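Local coordinates for protein ceramide very long chain fatty acid hydroxylase SCS7 (Saccharomyces cerevisiae, PDB 4ZR1) that hydroxylates the very long chain fatty acid of ceramides, postulated to act at C-2, in sphingolipid metabolism at the endoplasmic reticulum, at residues A[59-64]-A[166-171]; A[69-74]-A[156-161]; A[151-156]-A[171-176]. All coordinates share one frame; numbering follows the deposited sequence.

Contact 1 of 3, residues A[59-64]-A[166-171]; sequences PLLMQI and AFATHF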
loop_
_atom_site.group_PDB
_atom_site.type_symbol
_atom_site.label_atom_id
_atom_site.label_comp_id
_atom_site.label_asym_id
_atom_site.label_seq_id
_atom_site.Cartn_x
_atom_site.Cartn_y
_atom_site.Cartn_z
ATOM N N PRO A 59 12.260 -16.618 -6.860
ATOM C CA PRO A 59 12.066 -15.162 -7.013
ATOM C C PRO A 59 10.767 -14.855 -7.757
ATOM O O PRO A 59 10.495 -15.466 -8.794
ATOM C CB PRO A 59 13.294 -14.717 -7.823
ATOM C CG PRO A 59 14.352 -15.752 -7.511
ATOM C CD PRO A 59 13.594 -17.064 -7.310
ATOM N N LEU A 60 9.977 -13.935 -7.209
ATOM C CA LEU A 60 8.597 -13.709 -7.636
ATOM C C LEU A 60 8.456 -12.874 -8.905
ATOM O O LEU A 60 7.542 -13.084 -9.700
ATOM C CB LEU A 60 7.813 -13.039 -6.500
ATOM C CG LEU A 60 7.634 -13.862 -5.218
ATOM C CD1 LEU A 60 7.026 -13.024 -4.112
ATOM C CD2 LEU A 60 6.772 -15.080 -5.489
ATOM N N LEU A 61 9.362 -11.930 -9.097
ATOM C CA LEU A 61 9.219 -10.962 -10.176
ATOM C C LEU A 61 9.372 -11.560 -11.589
ATOM O O LEU A 61 8.541 -11.307 -12.459
ATOM C CB LEU A 61 10.221 -9.835 -9.964
ATOM C CG LEU A 61 9.884 -8.477 -10.547
ATOM C CD1 LEU A 61 8.511 -8.039 -10.089
ATOM C CD2 LEU A 61 10.933 -7.510 -10.068
ATOM N N MET A 62 10.420 -12.346 -11.829
ATOM C CA MET A 62 10.595 -12.944 -13.155
ATOM C C MET A 62 9.480 -13.939 -13.406
ATOM O O MET A 62 9.002 -14.120 -14.527
ATOM C CB MET A 62 11.965 -13.627 -13.294
ATOM C CG MET A 62 13.075 -12.676 -13.765
ATOM S SD MET A 62 12.802 -12.024 -15.431
ATOM C CE MET A 62 14.175 -10.883 -15.600
ATOM N N GLN A 63 9.065 -14.567 -12.324
ATOM C CA GLN A 63 8.004 -15.548 -12.327
ATOM C C GLN A 63 6.696 -14.903 -12.835
ATOM O O GLN A 63 5.855 -15.563 -13.436
ATOM C CB GLN A 63 7.868 -16.088 -10.908
ATOM C CG GLN A 63 7.471 -17.500 -10.762
ATOM C CD GLN A 63 7.331 -17.886 -9.309
ATOM O OE1 GLN A 63 6.378 -18.559 -8.930
ATOM N NE2 GLN A 63 8.286 -17.474 -8.488
ATOM N N ILE A 64 6.551 -13.599 -12.591
ATOM C CA ILE A 64 5.409 -12.814 -13.062
ATOM C C ILE A 64 5.609 -12.312 -14.487
ATOM O O ILE A 64 4.692 -12.383 -15.311
ATOM C CB ILE A 64 5.155 -11.582 -12.163
ATOM C CG1 ILE A 64 4.804 -12.000 -10.744
ATOM C CG2 ILE A 64 4.033 -10.715 -12.723
ATOM C CD1 ILE A 64 4.623 -10.818 -9.819
ATOM N N ALA A 166 2.327 -5.124 -16.969
ATOM C CA ALA A 166 1.325 -4.424 -16.165
ATOM C C ALA A 166 1.175 -5.081 -14.797
ATOM O O ALA A 166 1.115 -4.398 -13.774
ATOM C CB ALA A 166 -0.021 -4.385 -16.890
ATOM N N PHE A 167 1.124 -6.410 -14.782
ATOM C CA PHE A 167 1.008 -7.162 -13.533
ATOM C C PHE A 167 2.232 -6.921 -12.636
ATOM O O PHE A 167 2.122 -6.902 -11.414
ATOM C CB PHE A 167 0.861 -8.669 -13.802
ATOM C CG PHE A 167 -0.247 -9.031 -14.762
ATOM C CD1 PHE A 167 -1.347 -8.211 -14.932
ATOM C CD2 PHE A 167 -0.180 -10.211 -15.489
ATOM C CE1 PHE A 167 -2.357 -8.555 -15.815
ATOM C CE2 PHE A 167 -1.188 -10.563 -16.370
ATOM C CZ PHE A 167 -2.277 -9.734 -16.533
ATOM N N ALA A 168 3.402 -6.753 -13.245
ATOM C CA ALA A 168 4.623 -6.567 -12.468
ATOM C C ALA A 168 4.652 -5.164 -11.862
ATOM O O ALA A 168 5.129 -4.966 -10.737
ATOM C CB ALA A 168 5.863 -6.822 -13.343
ATOM N N THR A 169 4.127 -4.200 -12.614
ATOM C CA THR A 169 4.004 -2.820 -12.151
ATOM C C THR A 169 3.028 -2.730 -10.987
ATOM O O THR A 169 3.297 -2.078 -9.978
ATOM C CB THR A 169 3.516 -1.889 -13.276
ATOM O OG1 THR A 169 4.374 -2.022 -14.417
ATOM C CG2 THR A 169 3.500 -0.431 -12.803
ATOM N N HIS A 170 1.884 -3.384 -11.150
ATOM C CA HIS A 170 0.875 -3.464 -10.107
ATOM C C HIS A 170 1.464 -4.092 -8.844
ATOM O O HIS A 170 1.368 -3.538 -7.749
ATOM C CB HIS A 170 -0.318 -4.274 -10.604
ATOM C CG HIS A 170 -1.403 -4.436 -9.591
ATOM N ND1 HIS A 170 -1.362 -5.395 -8.603
ATOM C CD2 HIS A 170 -2.564 -3.761 -9.414
ATOM C CE1 HIS A 170 -2.447 -5.301 -7.857
ATOM N NE2 HIS A 170 -3.194 -4.318 -8.327
ATOM N N PHE A 171 2.076 -5.256 -9.021
ATOM C CA PHE A 171 2.754 -5.976 -7.949
ATOM C C PHE A 171 3.719 -5.080 -7.175
ATOM O O PHE A 171 3.681 -5.039 -5.950
ATOM C CB PHE A 171 3.495 -7.178 -8.537
ATOM C CG PHE A 171 4.232 -8.003 -7.531
ATOM C CD1 PHE A 171 3.559 -8.926 -6.753
ATOM C CD2 PHE A 171 5.609 -7.886 -7.392
ATOM C CE1 PHE A 171 4.245 -9.703 -5.831
ATOM C CE2 PHE A 171 6.302 -8.658 -6.471
ATOM C CZ PHE A 171 5.621 -9.573 -5.693
#

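Contact 2 of 3, residues A[69-74]-A[156-161]; sequences FKKDFY and FDDWLP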
loop_
_atom_site.group_PDB
_atom_site.type_symbol
_atom_site.label_atom_id
_atom_site.label_comp_id
_atom_site.label_asym_id
_atom_site.label_seq_id
_atom_site.Cartn_x
_atom_site.Cartn_y
_atom_site.Cartn_z
ATOM N N PHE A 69 -0.375 -16.071 -17.091
ATOM C CA PHE A 69 -1.547 -15.577 -16.384
ATOM C C PHE A 69 -2.398 -14.706 -17.294
ATOM O O PHE A 69 -1.879 -13.918 -18.086
ATOM C CB PHE A 69 -1.151 -14.745 -15.154
ATOM C CG PHE A 69 -0.353 -15.492 -14.121
ATOM C CD1 PHE A 69 -0.525 -16.851 -13.931
ATOM C CD2 PHE A 69 0.574 -14.820 -13.335
ATOM C CE1 PHE A 69 0.209 -17.529 -12.975
ATOM C CE2 PHE A 69 1.314 -15.495 -12.379
ATOM C CZ PHE A 69 1.130 -16.853 -12.200
ATOM N N LYS A 70 -3.708 -14.826 -17.170
ATOM C CA LYS A 70 -4.557 -13.759 -17.657
ATOM C C LYS A 70 -4.990 -12.901 -16.478
ATOM O O LYS A 70 -4.992 -13.352 -15.327
ATOM C CB LYS A 70 -5.759 -14.290 -18.453
ATOM C CG LYS A 70 -6.018 -15.784 -18.390
ATOM C CD LYS A 70 -6.784 -16.170 -19.645
ATOM C CE LYS A 70 -7.138 -17.654 -19.734
ATOM N NZ LYS A 70 -8.264 -17.875 -20.701
ATOM N N LYS A 71 -5.322 -11.652 -16.787
ATOM C CA LYS A 71 -5.528 -10.602 -15.795
ATOM C C LYS A 71 -6.425 -11.001 -14.627
ATOM O O LYS A 71 -6.079 -10.766 -13.473
ATOM C CB LYS A 71 -6.107 -9.368 -16.484
ATOM C CG LYS A 71 -6.509 -8.247 -15.547
ATOM C CD LYS A 71 -7.890 -7.718 -15.902
ATOM C CE LYS A 71 -8.968 -8.695 -15.497
ATOM N NZ LYS A 71 -10.337 -8.239 -15.868
ATOM N N ASP A 72 -7.571 -11.601 -14.918
ATOM C CA ASP A 72 -8.530 -11.927 -13.868
ATOM C C ASP A 72 -7.949 -12.896 -12.845
ATOM O O ASP A 72 -8.311 -12.860 -11.670
ATOM C CB ASP A 72 -9.810 -12.507 -14.470
ATOM C CG ASP A 72 -10.757 -11.434 -14.960
ATOM O OD1 ASP A 72 -11.495 -10.878 -14.125
ATOM O OD2 ASP A 72 -10.764 -11.141 -16.174
ATOM N N PHE A 73 -7.042 -13.754 -13.295
ATOM C CA PHE A 73 -6.423 -14.736 -12.417
ATOM C C PHE A 73 -5.354 -14.089 -11.546
ATOM O O PHE A 73 -5.267 -14.353 -10.342
ATOM C CB PHE A 73 -5.825 -15.868 -13.233
ATOM C CG PHE A 73 -5.116 -16.900 -12.409
ATOM C CD1 PHE A 73 -5.817 -17.669 -11.492
ATOM C CD2 PHE A 73 -3.745 -17.110 -12.558
ATOM C CE1 PHE A 73 -5.172 -18.630 -10.734
ATOM C CE2 PHE A 73 -3.089 -18.068 -11.802
ATOM C CZ PHE A 73 -3.805 -18.832 -10.887
ATOM N N TYR A 74 -4.543 -13.238 -12.162
ATOM C CA TYR A 74 -3.540 -12.491 -11.421
ATOM C C TYR A 74 -4.161 -11.647 -10.297
ATOM O O TYR A 74 -3.667 -11.667 -9.164
ATOM C CB TYR A 74 -2.739 -11.588 -12.359
ATOM C CG TYR A 74 -1.938 -10.573 -11.600
ATOM C CD1 TYR A 74 -0.735 -10.923 -10.986
ATOM C CD2 TYR A 74 -2.399 -9.272 -11.452
ATOM C CE1 TYR A 74 -0.002 -9.991 -10.265
ATOM C CE2 TYR A 74 -1.677 -8.335 -10.732
ATOM C CZ TYR A 74 -0.482 -8.696 -10.142
ATOM O OH TYR A 74 0.224 -7.756 -9.428
ATOM N N PHE A 156 -6.083 -0.669 -9.406
ATOM C CA PHE A 156 -6.472 -0.752 -10.813
ATOM C C PHE A 156 -7.207 -2.063 -11.108
ATOM O O PHE A 156 -8.278 -2.064 -11.721
ATOM C CB PHE A 156 -5.231 -0.634 -11.696
ATOM C CG PHE A 156 -5.465 0.071 -12.998
ATOM C CD1 PHE A 156 -5.546 1.450 -13.043
ATOM C CD2 PHE A 156 -5.571 -0.641 -14.183
ATOM C CE1 PHE A 156 -5.747 2.106 -14.242
ATOM C CE2 PHE A 156 -5.772 0.012 -15.383
ATOM C CZ PHE A 156 -5.861 1.387 -15.412
ATOM N N ASP A 157 -6.612 -3.169 -10.659
ATOM C CA ASP A 157 -7.221 -4.510 -10.681
ATOM C C ASP A 157 -7.927 -4.887 -11.985
ATOM O O ASP A 157 -7.271 -5.061 -13.010
ATOM C CB ASP A 157 -8.196 -4.654 -9.511
ATOM C CG ASP A 157 -7.524 -4.421 -8.157
ATOM O OD1 ASP A 157 -6.281 -4.266 -8.104
ATOM O OD2 ASP A 157 -8.243 -4.407 -7.139
ATOM N N ASP A 158 -9.254 -5.024 -11.930
ATOM C CA ASP A 158 -10.075 -5.425 -13.083
ATOM C C ASP A 158 -9.723 -4.654 -14.360
ATOM O O ASP A 158 -9.693 -5.226 -15.446
ATOM C CB ASP A 158 -11.565 -5.234 -12.759
ATOM C CG ASP A 158 -12.486 -6.009 -13.698
ATOM O OD1 ASP A 158 -11.997 -6.604 -14.684
ATOM O OD2 ASP A 158 -13.714 -6.009 -13.451
ATOM N N TRP A 159 -9.434 -3.363 -14.219
ATOM C CA TRP A 159 -9.164 -2.499 -15.366
ATOM C C TRP A 159 -7.791 -2.744 -16.014
ATOM O O TRP A 159 -7.437 -2.080 -16.989
ATOM C CB TRP A 159 -9.292 -1.026 -14.947
ATOM C CG TRP A 159 -10.609 -0.698 -14.261
ATOM C CD1 TRP A 159 -11.835 -1.233 -14.542
ATOM C CD2 TRP A 159 -10.816 0.225 -13.174
ATOM N NE1 TRP A 159 -12.790 -0.697 -13.707
ATOM C CE2 TRP A 159 -12.193 0.198 -12.859
ATOM C CE3 TRP A 159 -9.972 1.071 -12.437
ATOM C CZ2 TRP A 159 -12.744 0.984 -11.839
ATOM C CZ3 TRP A 159 -10.523 1.851 -11.423
ATOM C CH2 TRP A 159 -11.895 1.802 -11.138
ATOM N N LEU A 160 -7.027 -3.699 -15.489
ATOM C CA LEU A 160 -5.682 -3.988 -15.997
ATOM C C LEU A 160 -5.666 -4.668 -17.369
ATOM O O LEU A 160 -6.546 -5.470 -17.687
ATOM C CB LEU A 160 -4.920 -4.876 -15.008
ATOM C CG LEU A 160 -4.157 -4.273 -13.826
ATOM C CD1 LEU A 160 -3.832 -5.367 -12.821
ATOM C CD2 LEU A 160 -2.880 -3.613 -14.304
ATOM N N PRO A 161 -4.642 -4.365 -18.182
ATOM C CA PRO A 161 -4.434 -5.029 -19.471
ATOM C C PRO A 161 -4.125 -6.507 -19.324
ATOM O O PRO A 161 -3.941 -6.996 -18.211
ATOM C CB PRO A 161 -3.218 -4.303 -20.058
ATOM C CG PRO A 161 -3.092 -3.036 -19.281
ATOM C CD PRO A 161 -3.620 -3.337 -17.921
#

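Contact 3 of 3, residues A[151-156]-A[171-176]; sequences RFLFHF and FLLHGC. With ZN (zinc ion), chain D; BOG (octyl beta-D-glucopyranoside), chain E.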
loop_
_atom_site.group_PDB
_atom_site.type_symbol
_atom_site.label_atom_id
_atom_site.label_comp_id
_atom_site.label_asym_id
_atom_site.label_seq_id
_atom_site.Cartn_x
_atom_site.Cartn_y
_atom_site.Cartn_z
ATOM N N ARG A 151 -7.139 3.720 -4.197
ATOM C CA ARG A 151 -8.327 3.163 -4.843
ATOM C C ARG A 151 -8.198 3.010 -6.360
ATOM O O ARG A 151 -8.642 2.007 -6.932
ATOM C CB ARG A 151 -9.547 4.027 -4.526
ATOM C CG ARG A 151 -10.803 3.602 -5.257
ATOM C CD ARG A 151 -11.986 4.393 -4.788
ATOM N NE ARG A 151 -13.130 4.244 -5.676
ATOM C CZ ARG A 151 -14.272 4.899 -5.515
ATOM N NH1 ARG A 151 -14.407 5.754 -4.506
ATOM N NH2 ARG A 151 -15.266 4.710 -6.367
ATOM N N PHE A 152 -7.594 4.002 -7.010
ATOM C CA PHE A 152 -7.621 4.049 -8.461
ATOM C C PHE A 152 -6.299 3.647 -9.131
ATOM O O PHE A 152 -6.311 3.122 -10.244
ATOM C CB PHE A 152 -8.055 5.446 -8.928
ATOM C CG PHE A 152 -9.471 5.803 -8.539
ATOM C CD1 PHE A 152 -10.552 5.177 -9.144
ATOM C CD2 PHE A 152 -9.722 6.777 -7.584
ATOM C CE1 PHE A 152 -11.859 5.500 -8.790
ATOM C CE2 PHE A 152 -11.028 7.103 -7.226
ATOM C CZ PHE A 152 -12.098 6.460 -7.833
ATOM N N LEU A 153 -5.162 3.872 -8.480
ATOM C CA LEU A 153 -3.907 3.404 -9.077
ATOM C C LEU A 153 -3.495 2.044 -8.506
ATOM O O LEU A 153 -3.354 1.069 -9.237
ATOM C CB LEU A 153 -2.785 4.418 -8.878
ATOM C CG LEU A 153 -1.520 4.021 -9.650
ATOM C CD1 LEU A 153 -1.663 4.451 -11.099
ATOM C CD2 LEU A 153 -0.254 4.623 -9.042
ATOM N N PHE A 154 -3.335 1.982 -7.190
ATOM C CA PHE A 154 -2.975 0.745 -6.513
ATOM C C PHE A 154 -3.959 -0.410 -6.771
ATOM O O PHE A 154 -3.549 -1.553 -6.963
ATOM C CB PHE A 154 -2.859 0.991 -5.013
ATOM C CG PHE A 154 -1.668 1.804 -4.630
ATOM C CD1 PHE A 154 -0.788 2.264 -5.597
ATOM C CD2 PHE A 154 -1.422 2.117 -3.297
ATOM C CE1 PHE A 154 0.319 3.017 -5.245
ATOM C CE2 PHE A 154 -0.311 2.872 -2.943
ATOM C CZ PHE A 154 0.556 3.319 -3.913
ATOM N N HIS A 155 -5.250 -0.125 -6.763
ATOM C CA HIS A 155 -6.225 -1.172 -7.033
ATOM C C HIS A 155 -6.885 -1.016 -8.402
ATOM O O HIS A 155 -8.088 -1.198 -8.532
ATOM C CB HIS A 155 -7.284 -1.214 -5.932
ATOM C CG HIS A 155 -6.784 -1.800 -4.650
ATOM N ND1 HIS A 155 -6.805 -3.152 -4.394
ATOM C CD2 HIS A 155 -6.234 -1.217 -3.559
ATOM C CE1 HIS A 155 -6.299 -3.378 -3.193
ATOM N NE2 HIS A 155 -5.945 -2.220 -2.666
ATOM N N PHE A 156 -6.083 -0.669 -9.406
ATOM C CA PHE A 156 -6.472 -0.752 -10.813
ATOM C C PHE A 156 -7.207 -2.063 -11.108
ATOM O O PHE A 156 -8.278 -2.064 -11.721
ATOM C CB PHE A 156 -5.231 -0.634 -11.696
ATOM C CG PHE A 156 -5.465 0.071 -12.998
ATOM C CD1 PHE A 156 -5.546 1.450 -13.043
ATOM C CD2 PHE A 156 -5.571 -0.641 -14.183
ATOM C CE1 PHE A 156 -5.747 2.106 -14.242
ATOM C CE2 PHE A 156 -5.772 0.012 -15.383
ATOM C CZ PHE A 156 -5.861 1.387 -15.412
ATOM N N PHE A 171 2.076 -5.256 -9.021
ATOM C CA PHE A 171 2.754 -5.976 -7.949
ATOM C C PHE A 171 3.719 -5.080 -7.175
ATOM O O PHE A 171 3.681 -5.039 -5.950
ATOM C CB PHE A 171 3.495 -7.178 -8.537
ATOM C CG PHE A 171 4.232 -8.003 -7.531
ATOM C CD1 PHE A 171 3.559 -8.926 -6.753
ATOM C CD2 PHE A 171 5.609 -7.886 -7.392
ATOM C CE1 PHE A 171 4.245 -9.703 -5.831
ATOM C CE2 PHE A 171 6.302 -8.658 -6.471
ATOM C CZ PHE A 171 5.621 -9.573 -5.693
ATOM N N LEU A 172 4.568 -4.354 -7.895
ATOM C CA LEU A 172 5.530 -3.454 -7.262
ATOM C C LEU A 172 4.886 -2.267 -6.529
ATOM O O LEU A 172 5.443 -1.761 -5.555
ATOM C CB LEU A 172 6.521 -2.926 -8.306
ATOM C CG LEU A 172 7.584 -3.890 -8.827
ATOM C CD1 LEU A 172 8.390 -3.222 -9.922
ATOM C CD2 LEU A 172 8.512 -4.382 -7.706
ATOM N N LEU A 173 3.721 -1.813 -6.993
ATOM C CA LEU A 173 3.087 -0.636 -6.391
ATOM C C LEU A 173 2.246 -0.969 -5.174
ATOM O O LEU A 173 2.131 -0.154 -4.270
ATOM C CB LEU A 173 2.219 0.096 -7.415
ATOM C CG LEU A 173 2.997 0.794 -8.535
ATOM C CD1 LEU A 173 2.072 1.631 -9.401
ATOM C CD2 LEU A 173 4.123 1.634 -7.961
ATOM N N HIS A 174 1.657 -2.159 -5.143
ATOM C CA HIS A 174 0.723 -2.493 -4.077
ATOM C C HIS A 174 0.355 -3.986 -4.002
ATOM O O HIS A 174 0.067 -4.505 -2.923
ATOM C CB HIS A 174 -0.548 -1.665 -4.239
ATOM C CG HIS A 174 -1.392 -1.617 -3.010
ATOM N ND1 HIS A 174 -0.935 -1.095 -1.817
ATOM C CD2 HIS A 174 -2.660 -2.031 -2.782
ATOM C CE1 HIS A 174 -1.892 -1.184 -0.911
ATOM N NE2 HIS A 174 -2.950 -1.745 -1.471
ATOM N N GLY A 175 0.358 -4.670 -5.142
ATOM C CA GLY A 175 -0.003 -6.077 -5.185
ATOM C C GLY A 175 0.798 -6.928 -4.213
ATOM O O GLY A 175 0.235 -7.756 -3.495
ATOM N N CYS A 176 2.111 -6.713 -4.185
ATOM C CA CYS A 176 3.002 -7.466 -3.305
ATOM C C CYS A 176 2.584 -7.327 -1.842
ATOM O O CYS A 176 2.636 -8.276 -1.054
ATOM C CB CYS A 176 4.446 -6.990 -3.480
ATOM S SG CYS A 176 5.650 -7.975 -2.573
HETATM ZN ZN ZN D . -4.997 -2.065 -0.851
HETATM C C1 BOG E . 5.934 -1.496 -2.490
HETATM O O1 BOG E . 7.227 -2.052 -2.392
HETATM C C2 BOG E . 5.145 -1.895 -1.266
HETATM O O2 BOG E . 4.928 -3.284 -1.340
HETATM C C3 BOG E . 3.789 -1.226 -1.271
HETATM O O3 BOG E . 3.100 -1.390 -0.052
HETATM C C4 BOG E . 3.892 0.233 -1.599
HETATM O O4 BOG E . 2.584 0.702 -1.823
HETATM C C5 BOG E . 4.708 0.406 -2.851
HETATM O O5 BOG E . 6.007 -0.092 -2.611
HETATM C C6 BOG E . 4.697 1.888 -3.194
HETATM O O6 BOG E . 5.860 2.295 -3.881
HETATM C "C1'" BOG E . 7.693 -2.682 -3.567
HETATM C "C2'" BOG E . 9.076 -3.265 -3.361
HETATM C "C3'" BOG E . 9.774 -3.334 -4.705
HETATM C "C4'" BOG E . 11.082 -2.564 -4.704
HETATM C "C5'" BOG E . 11.318 -1.921 -6.059
HETATM C "C6'" BOG E . 12.770 -1.533 -6.199
HETATM C "C7'" BOG E . 12.975 -0.734 -7.465
HETATM C "C8'" BOG E . 13.008 -1.673 -8.650
#

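Contact 1 of 3, residues A[59-64]-A[166-171]
Ile64 lays its CD1 methyl over a face of the Phe171 ring, and this CH-pi contact lies at the centre of a nearly antiparallel helix-helix packing. The short helix 60-65, from the N-terminal, probably cytoplasmic, part of the chain, lies here against helix 164-179, which carries zinc ligands further along. Ile64 CD1 stands 3.8 Å from the centroid of the Phe171 ring, 18° off its normal. It is displaced toward the root of the ring, where the nearest atom to Ile64 CD1 is Phe171 CG at 3.6 Å. Two leucines complete the first shell, both meeting the ring obliquely: Leu61 CD1 comes to 4.0 Å from Phe171 CD2, and Leu60 CD1 lies 4.0 Å from Phe171 CZ at the far end.

The other branch of Ile64 reaches a different turn. While CD1 lies over the ring near CG, Ile64 CG2 settles 3.9 Å from Phe167 CB and also touches Ala168, so one residue bridges two successive turns of the partner helix. Phe171 meets it because its CG is anti to the backbone N (chi1 -180°), which carries the ring out toward the other helix. The axes of the two short segments approach to 9.7 Å at an angle of 151°, and no hydrogen bond crosses between them: the contact is wholly apolar and buried. Leu91, Tyr74 and Ile78 pack further around Phe171. Gln63, within the short helix, folds back so that its NE2 gives a 3.0 Å hydrogen bond to Pro59 O, just before the helix, approaching from above the carbonyl plane.

Contact 2 of 3, residues A[69-74]-A[156-161]
Lys71 and Asp158 form the strongest link here, a salt bridge in which Lys71 NZ lies 2.6 Å from Asp158 OD1, nearly in line with the carboxylate C-O bond. The same ammonium group, Lys71 NZ, reaches the backbone Asp158 O at 3.1 Å, in the carbonyl plane and on a lone pair. It pairs with Asp72 as well, Lys71 NZ to Asp72 OD2 2.9 Å, a salt bridge whose hydrogen bond is weak. The result is a three-residue salt-bridge network that ties the first turn of helix 71-78 to the loop between helices 128-154 and 164-179. With two carboxylates gathered round it, the lysine is likely to keep its positive charge and to offset the repulsion between Asp72 and Asp158.

The chain of Lys71 is bent at chi2 (-133°) and chi3 (73°), which curls its methylenes along the loop backbone before NZ arrives. Lys71 CG rests 3.8 Å from Leu160 CB, and Lys71 CB lies 3.6 Å from Pro161 O. Glu162 accepts the backbone N-H of Lys71 through OE1.

Further out, His170 meets two polar ends: Tyr74 OH bonds to its ND1, and Asp157 OD1 to its NE2. The ring of Tyr74 also stacks with Phe167. Across the contact it meets the loop through packing alone, Tyr74 CE2 lying 4.2 Å from Leu160 CD1.

Contact 3 of 3, residues A[151-156]-A[171-176]
Phe154 and His174 are brought together by different choices of first torsion. His174 CG is anti to the backbone N (chi1 -163°), sending its imidazole across toward the end of helix 128-154, whereas Phe154 CG lies anti to the carbonyl carbon, beside its own backbone N. The two rings end with planes only 16° apart, but so far slid that they barely overlap; Phe154 CD2 sits over one face of the imidazole, 3.6 Å from His174 ND1.

His155, the next residue, approaches the same imidazole at its edge, with the planes at 73°. Their NE2 atoms do not bond to each other; both point at one zinc ion, His155 NE2 at 2.1 Å and His174 NE2 at 2.2 Å. His150, His178 and His254 complete the set of five ligands.

Over its centre, on the side where His174 also lies, the Phe154 ring carries Leu173 O, 3.7 Å above the plane. That carbonyl oxygen of Leu173 accepts a 2.6 Å hydrogen bond from O4 of an octyl glucoside molecule, a detergent whose sugar is also held by the backbone oxygens of Arg186 and Leu187. Beyond the ring, Leu153 CD2 and Leu173 CD1 meet at 3.8 Å. With an alanine in place of Phe154, the carbonyl of Leu173 and one face of the zinc-bound imidazole of His174 would probably lose their shared cover.

One histidine from just past the end of helix 128-154 and one from within helix 164-179 thus converge, NE2 first, on one ion of what is likely the catalytic dimetal centre, so the geometry of that site probably depends on how these two segments pack.

In the fold
Helix 164-179 supplies a segment to contacts 1 and 3, and contact 2 adjoins it through Tyr74; the three centres lie 11 to 12 Å apart. Phe171 lies in a segment of both contact 1 and contact 3, but of the two its ring packs only in contact 1, about 12 Å from the zinc, while the turn that follows it delivers His174 to the metal. Tyr74 OH is 2.9 Å from Phe167 O, a probable hydrogen bond. Contact 2 also reaches toward the active site: the Asp157 side chain is about 7 Å from the zinc and makes a weak hydrogen bond to ND1 of the ligand His155, consistent with a second-shell role in orienting that imidazole.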